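Local coordinates for Lmo2119 protein (Listeria monocytogenes serovar 1/2a, PDB 5HQH), which is of unknown function, the fragment here being a YbbR-like domain of a longer protein that carries a signal sequence, at residues A[11-23]-A[51-63]. Residues are numbered along the deposited sequence; the frame is centred on the assembly and turned at random. Where two conformers were deposited one is given.
Sequences EVIENVPVKVYYD and KAQQDFTVYADLK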
loop_
_atom_site.group_PDB
_atom_site.type_symbol
_atom_site.label_atom_id
_atom_site.label_comp_id
_atom_site.label_asym_id
_atom_site.label_seq_id
_atom_site.Cartn_x
_atom_site.Cartn_y
_atom_site.Cartn_z
ATOM N N GLU A 11 -4.719 16.869 2.987
ATOM C CA GLU A 11 -4.974 16.585 1.579
ATOM C C GLU A 11 -5.425 15.141 1.432
ATOM O O GLU A 11 -4.870 14.248 2.057
ATOM C CB GLU A 11 -3.708 16.790 0.749
ATOM C CG GLU A 11 -3.255 18.227 0.582
ATOM C CD GLU A 11 -4.141 19.041 -0.338
ATOM O OE1 GLU A 11 -4.913 18.449 -1.104
ATOM O OE2 GLU A 11 -4.022 20.279 -0.336
ATOM N N VAL A 12 -6.457 14.929 0.621
ATOM C CA VAL A 12 -6.929 13.597 0.260
ATOM C C VAL A 12 -6.439 13.394 -1.171
ATOM O O VAL A 12 -6.775 14.155 -2.060
ATOM C CB VAL A 12 -8.465 13.478 0.359
ATOM C CG1 VAL A 12 -8.902 12.092 -0.072
ATOM C CG2 VAL A 12 -8.932 13.780 1.777
ATOM N N ILE A 13 -5.609 12.386 -1.356
ATOM C CA ILE A 13 -4.965 12.137 -2.641
ATOM C C ILE A 13 -5.548 10.849 -3.220
ATOM O O ILE A 13 -5.437 9.783 -2.603
ATOM C CB ILE A 13 -3.433 12.030 -2.448
ATOM C CG1 ILE A 13 -2.904 13.327 -1.796
ATOM C CG2 ILE A 13 -2.727 11.761 -3.771
ATOM C CD1 ILE A 13 -1.452 13.290 -1.483
ATOM N N GLU A 14 -6.126 10.976 -4.400
ATOM C CA GLU A 14 -6.761 9.849 -5.062
ATOM C C GLU A 14 -5.781 9.134 -6.008
ATOM O O GLU A 14 -4.768 9.678 -6.441
ATOM C CB GLU A 14 -7.976 10.329 -5.847
ATOM C CG GLU A 14 -9.064 10.868 -4.939
ATOM C CD GLU A 14 -10.221 11.466 -5.698
ATOM O OE1 GLU A 14 -10.760 10.813 -6.605
ATOM O OE2 GLU A 14 -10.611 12.596 -5.363
ATOM N N ASN A 15 -6.100 7.879 -6.284
ATOM C CA ASN A 15 -5.403 7.095 -7.293
ATOM C C ASN A 15 -3.932 6.876 -7.015
ATOM O O ASN A 15 -3.110 6.948 -7.910
ATOM C CB ASN A 15 -5.661 7.693 -8.672
ATOM C CG ASN A 15 -7.140 7.808 -8.981
ATOM O OD1 ASN A 15 -7.891 6.848 -8.799
ATOM N ND2 ASN A 15 -7.560 8.960 -9.428
ATOM N N VAL A 16 -3.619 6.635 -5.752
ATOM C CA VAL A 16 -2.246 6.382 -5.339
ATOM C C VAL A 16 -1.947 4.882 -5.565
ATOM O O VAL A 16 -2.699 4.027 -5.103
ATOM C CB VAL A 16 -2.067 6.704 -3.863
ATOM C CG1 VAL A 16 -0.706 6.301 -3.410
ATOM C CG2 VAL A 16 -2.297 8.165 -3.609
ATOM N N PRO A 17 -0.857 4.559 -6.267
ATOM C CA PRO A 17 -0.566 3.144 -6.511
ATOM C C PRO A 17 -0.188 2.385 -5.250
ATOM O O PRO A 17 0.338 2.968 -4.279
ATOM C CB PRO A 17 0.599 3.200 -7.490
ATOM C CG PRO A 17 1.237 4.496 -7.274
ATOM C CD PRO A 17 0.152 5.446 -6.878
ATOM N N VAL A 18 -0.438 1.084 -5.272
ATOM C CA VAL A 18 -0.055 0.190 -4.188
ATOM C C VAL A 18 0.978 -0.817 -4.685
ATOM O O VAL A 18 0.711 -1.556 -5.639
ATOM C CB VAL A 18 -1.258 -0.605 -3.656
ATOM C CG1 VAL A 18 -0.810 -1.535 -2.529
ATOM C CG2 VAL A 18 -2.376 0.312 -3.187
ATOM N N LYS A 19 2.155 -0.814 -4.074
ATOM C CA LYS A 19 3.211 -1.754 -4.359
ATOM C C LYS A 19 2.924 -3.020 -3.556
ATOM O O LYS A 19 2.303 -2.969 -2.490
ATOM C CB LYS A 19 4.579 -1.183 -3.941
ATOM C CG LYS A 19 4.929 0.129 -4.605
ATOM C CD LYS A 19 5.446 -0.053 -5.995
ATOM C CE LYS A 19 5.760 1.284 -6.657
ATOM N NZ LYS A 19 4.501 1.951 -7.141
ATOM N N VAL A 20 3.380 -4.172 -4.065
ATOM C CA VAL A 20 3.151 -5.454 -3.411
ATOM C C VAL A 20 4.458 -6.242 -3.366
ATOM O O VAL A 20 5.028 -6.517 -4.395
ATOM C CB VAL A 20 2.091 -6.310 -4.158
ATOM C CG1 VAL A 20 1.650 -7.463 -3.247
ATOM C CG2 VAL A 20 0.895 -5.475 -4.578
ATOM N N TYR A 21 4.887 -6.613 -2.160
ATOM C CA TYR A 21 6.145 -7.283 -1.915
ATOM C C TYR A 21 5.892 -8.699 -1.452
ATOM O O TYR A 21 5.070 -8.925 -0.567
ATOM C CB TYR A 21 6.946 -6.519 -0.852
ATOM C CG TYR A 21 7.160 -5.068 -1.139
ATOM C CD1 TYR A 21 7.688 -4.629 -2.336
ATOM C CD2 TYR A 21 6.881 -4.104 -0.169
ATOM C CE1 TYR A 21 7.901 -3.250 -2.564
ATOM C CE2 TYR A 21 7.086 -2.761 -0.383
ATOM C CZ TYR A 21 7.596 -2.322 -1.573
ATOM O OH TYR A 21 7.793 -0.930 -1.757
ATOM N N TYR A 22 6.602 -9.645 -2.065
ATOM C CA TYR A 22 6.431 -11.076 -1.802
ATOM C C TYR A 22 7.422 -11.881 -2.583
ATOM O O TYR A 22 8.224 -11.312 -3.322
ATOM C CB TYR A 22 5.000 -11.522 -2.127
ATOM C CG TYR A 22 4.545 -11.408 -3.542
ATOM C CD1 TYR A 22 3.966 -10.241 -4.027
ATOM C CD2 TYR A 22 4.617 -12.489 -4.407
ATOM C CE1 TYR A 22 3.473 -10.161 -5.327
ATOM C CE2 TYR A 22 4.116 -12.417 -5.683
ATOM C CZ TYR A 22 3.559 -11.254 -6.137
ATOM O OH TYR A 22 3.015 -11.193 -7.416
ATOM N N ASP A 23 7.390 -13.203 -2.415
ATOM C CA ASP A 23 8.236 -14.132 -3.174
ATOM C C ASP A 23 7.705 -14.227 -4.591
ATOM O O ASP A 23 6.843 -15.050 -4.886
ATOM C CB ASP A 23 8.252 -15.477 -2.457
ATOM C CG ASP A 23 8.923 -16.577 -3.231
ATOM O OD1 ASP A 23 9.484 -16.354 -4.310
ATOM O OD2 ASP A 23 8.918 -17.711 -2.736
ATOM N N LYS A 51 2.195 15.972 -1.420
ATOM C CA LYS A 51 1.215 15.995 -2.513
ATOM C C LYS A 51 1.870 16.266 -3.859
ATOM O O LYS A 51 1.577 15.581 -4.846
ATOM C CB LYS A 51 0.139 17.039 -2.226
ATOM C CG LYS A 51 -0.823 17.255 -3.378
ATOM C CD LYS A 51 -1.892 18.235 -2.973
ATOM C CE LYS A 51 -2.844 18.551 -4.112
ATOM N NZ LYS A 51 -3.910 19.472 -3.625
ATOM N N ALA A 52 2.792 17.223 -3.903
ATOM C CA ALA A 52 3.435 17.599 -5.153
ATOM C C ALA A 52 4.308 16.487 -5.739
ATOM O O ALA A 52 4.266 16.223 -6.935
ATOM C CB ALA A 52 4.259 18.852 -4.952
ATOM N N GLN A 53 5.095 15.841 -4.884
ATOM C CA GLN A 53 6.036 14.812 -5.335
ATOM C C GLN A 53 5.523 13.378 -5.244
ATOM O O GLN A 53 6.038 12.498 -5.941
ATOM C CB GLN A 53 7.353 14.930 -4.561
ATOM C CG GLN A 53 8.365 15.896 -5.201
ATOM C CD GLN A 53 7.977 17.359 -5.124
ATOM O OE1 GLN A 53 7.945 17.957 -4.044
ATOM N NE2 GLN A 53 7.715 17.955 -6.270
ATOM N N GLN A 54 4.521 13.147 -4.391
ATOM C CA GLN A 54 3.953 11.813 -4.148
ATOM C C GLN A 54 5.046 10.765 -3.996
ATOM O O GLN A 54 5.014 9.687 -4.589
ATOM C CB GLN A 54 2.918 11.430 -5.208
ATOM C CG GLN A 54 1.899 10.449 -4.679
ATOM C CD GLN A 54 0.934 9.999 -5.706
ATOM O OE1 GLN A 54 0.985 8.831 -6.127
ATOM N NE2 GLN A 54 0.053 10.913 -6.152
ATOM N N ASP A 55 6.026 11.116 -3.205
ATOM C CA ASP A 55 7.202 10.268 -3.024
ATOM C C ASP A 55 7.083 9.274 -1.868
ATOM O O ASP A 55 8.026 8.509 -1.589
ATOM C CB ASP A 55 8.507 11.089 -2.989
ATOM C CG ASP A 55 8.531 12.165 -1.940
ATOM O OD1 ASP A 55 7.488 12.573 -1.387
ATOM O OD2 ASP A 55 9.626 12.679 -1.692
ATOM N N PHE A 56 5.934 9.269 -1.206
ATOM C CA PHE A 56 5.630 8.220 -0.213
ATOM C C PHE A 56 5.191 6.990 -0.985
ATOM O O PHE A 56 4.839 7.069 -2.170
ATOM C CB PHE A 56 4.562 8.657 0.758
ATOM C CG PHE A 56 3.296 9.162 0.097
ATOM C CD1 PHE A 56 2.274 8.280 -0.215
ATOM C CD2 PHE A 56 3.120 10.513 -0.226
ATOM C CE1 PHE A 56 1.136 8.727 -0.859
ATOM C CE2 PHE A 56 1.992 10.954 -0.866
ATOM C CZ PHE A 56 0.971 10.052 -1.165
ATOM N N THR A 57 5.223 5.849 -0.311
ATOM C CA THR A 57 4.945 4.552 -0.934
ATOM C C THR A 57 3.947 3.782 -0.128
ATOM O O THR A 57 4.204 3.504 1.032
ATOM C CB THR A 57 6.236 3.725 -0.991
ATOM O OG1 THR A 57 7.241 4.467 -1.725
ATOM C CG2 THR A 57 5.998 2.374 -1.612
ATOM N N VAL A 58 2.788 3.453 -0.728
ATOM C CA VAL A 58 1.785 2.599 -0.100
ATOM C C VAL A 58 2.080 1.176 -0.552
ATOM O O VAL A 58 2.342 0.953 -1.730
ATOM C CB VAL A 58 0.357 2.971 -0.529
ATOM C CG1 VAL A 58 -0.656 2.060 0.151
ATOM C CG2 VAL A 58 0.069 4.425 -0.201
ATOM N N TYR A 59 2.094 0.248 0.398
ATOM C CA TYR A 59 2.442 -1.120 0.077
ATOM C C TYR A 59 1.702 -2.163 0.892
ATOM O O TYR A 59 1.301 -1.937 2.032
ATOM C CB TYR A 59 3.945 -1.337 0.228
ATOM C CG TYR A 59 4.533 -1.178 1.630
ATOM C CD1 TYR A 59 4.800 0.083 2.138
ATOM C CD2 TYR A 59 4.914 -2.281 2.402
ATOM C CE1 TYR A 59 5.358 0.249 3.380
ATOM C CE2 TYR A 59 5.494 -2.105 3.656
ATOM C CZ TYR A 59 5.736 -0.836 4.124
ATOM O OH TYR A 59 6.348 -0.680 5.357
ATOM N N ALA A 60 1.580 -3.337 0.267
ATOM C CA ALA A 60 1.107 -4.562 0.904
ATOM C C ALA A 60 2.345 -5.455 1.005
ATOM O O ALA A 60 2.903 -5.869 -0.010
ATOM C CB ALA A 60 -0.001 -5.251 0.092
ATOM N N ASP A 61 2.743 -5.789 2.235
ATOM C CA ASP A 61 3.896 -6.670 2.440
ATOM C C ASP A 61 3.424 -8.087 2.711
ATOM O O ASP A 61 2.891 -8.395 3.785
ATOM C CB ASP A 61 4.767 -6.199 3.579
ATOM C CG ASP A 61 6.090 -6.935 3.628
ATOM O OD1 ASP A 61 6.354 -7.838 2.810
ATOM O OD2 ASP A 61 6.929 -6.616 4.480
ATOM N N LEU A 62 3.614 -8.939 1.715
ATOM C CA LEU A 62 3.200 -10.335 1.808
ATOM C C LEU A 62 4.392 -11.266 1.796
ATOM O O LEU A 62 4.285 -12.434 1.409
ATOM C CB LEU A 62 2.234 -10.638 0.674
ATOM C CG LEU A 62 0.939 -9.845 0.878
ATOM C CD1 LEU A 62 0.120 -9.811 -0.386
ATOM C CD2 LEU A 62 0.136 -10.395 2.048
ATOM N N LYS A 63 5.538 -10.764 2.253
ATOM C CA LYS A 63 6.745 -11.588 2.284
ATOM C C LYS A 63 6.655 -12.809 3.151
ATOM O O LYS A 63 7.270 -13.813 2.832
ATOM C CB LYS A 63 7.970 -10.761 2.708
ATOM C CG LYS A 63 9.349 -11.396 2.436
ATOM C CD LYS A 63 9.681 -11.536 0.945
ATOM C CE LYS A 63 9.544 -10.254 0.132
ATOM N NZ LYS A 63 10.362 -9.114 0.654
HETATM O O HOH W 1 -2.783 22.071 -2.837
HETATM O O HOH W 2 -2.496 10.538 -7.607
HETATM O O HOH W 3 -0.748 8.415 -8.669
HETATM O O HOH W 4 2.514 4.338 -3.480
HETATM O O HOH W 5 5.889 -14.183 -0.155
#
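Tyr-21 brings CD2 and CE2 of its ring against CB and the near side of the Tyr-59 ring, CE2 coming within 3.5 Å of Tyr-59 CB, while the two ring planes stand oblique at 47°. Tyr-21 CG lies anti to its own carbonyl carbon (chi1 -54°), which sends the ring back along the partner strand until OH meets Thr-57 CG2. Beneath the rings runs a parallel strand pair, in which one chain bonds alternately to residues flanking its partner: Lys-19 N reaches Val-58 O and Lys-19 O takes Ala-60 N, both at 2.9 Å, and Tyr-21 continues the pattern with Ala-60 O and Leu-62 N. Val-18, Val-20, Val-58 and Ala-60 occupy the other face. Where the strands diverge, water 4 bridges Pro-17 O and Val-58 N. Farther back, side chains replace backbone bonds. Val-16 CG1 touches both Val-58 CG2 (3.8 Å) and Phe-56 CE1, and Ile-13 CD1 abuts the edge of the same phenyl ring at CZ (4.1 Å). The amide ending the extended Gln-54 side chain is tied through two waters, NE2 to Glu-14 O and OE1 to Asn-15 O. Lys-51 NZ ends the series in a 2.9 Å salt bridge, meeting Glu-11 OE1 from above the carboxylate plane. The bulged strand 9-21 thus pairs with strand 35-42, covers the end of helix 44-53, and from Lys-19 on bonds to strand 57-61, whose other neighbour is antiparallel strand 68-77.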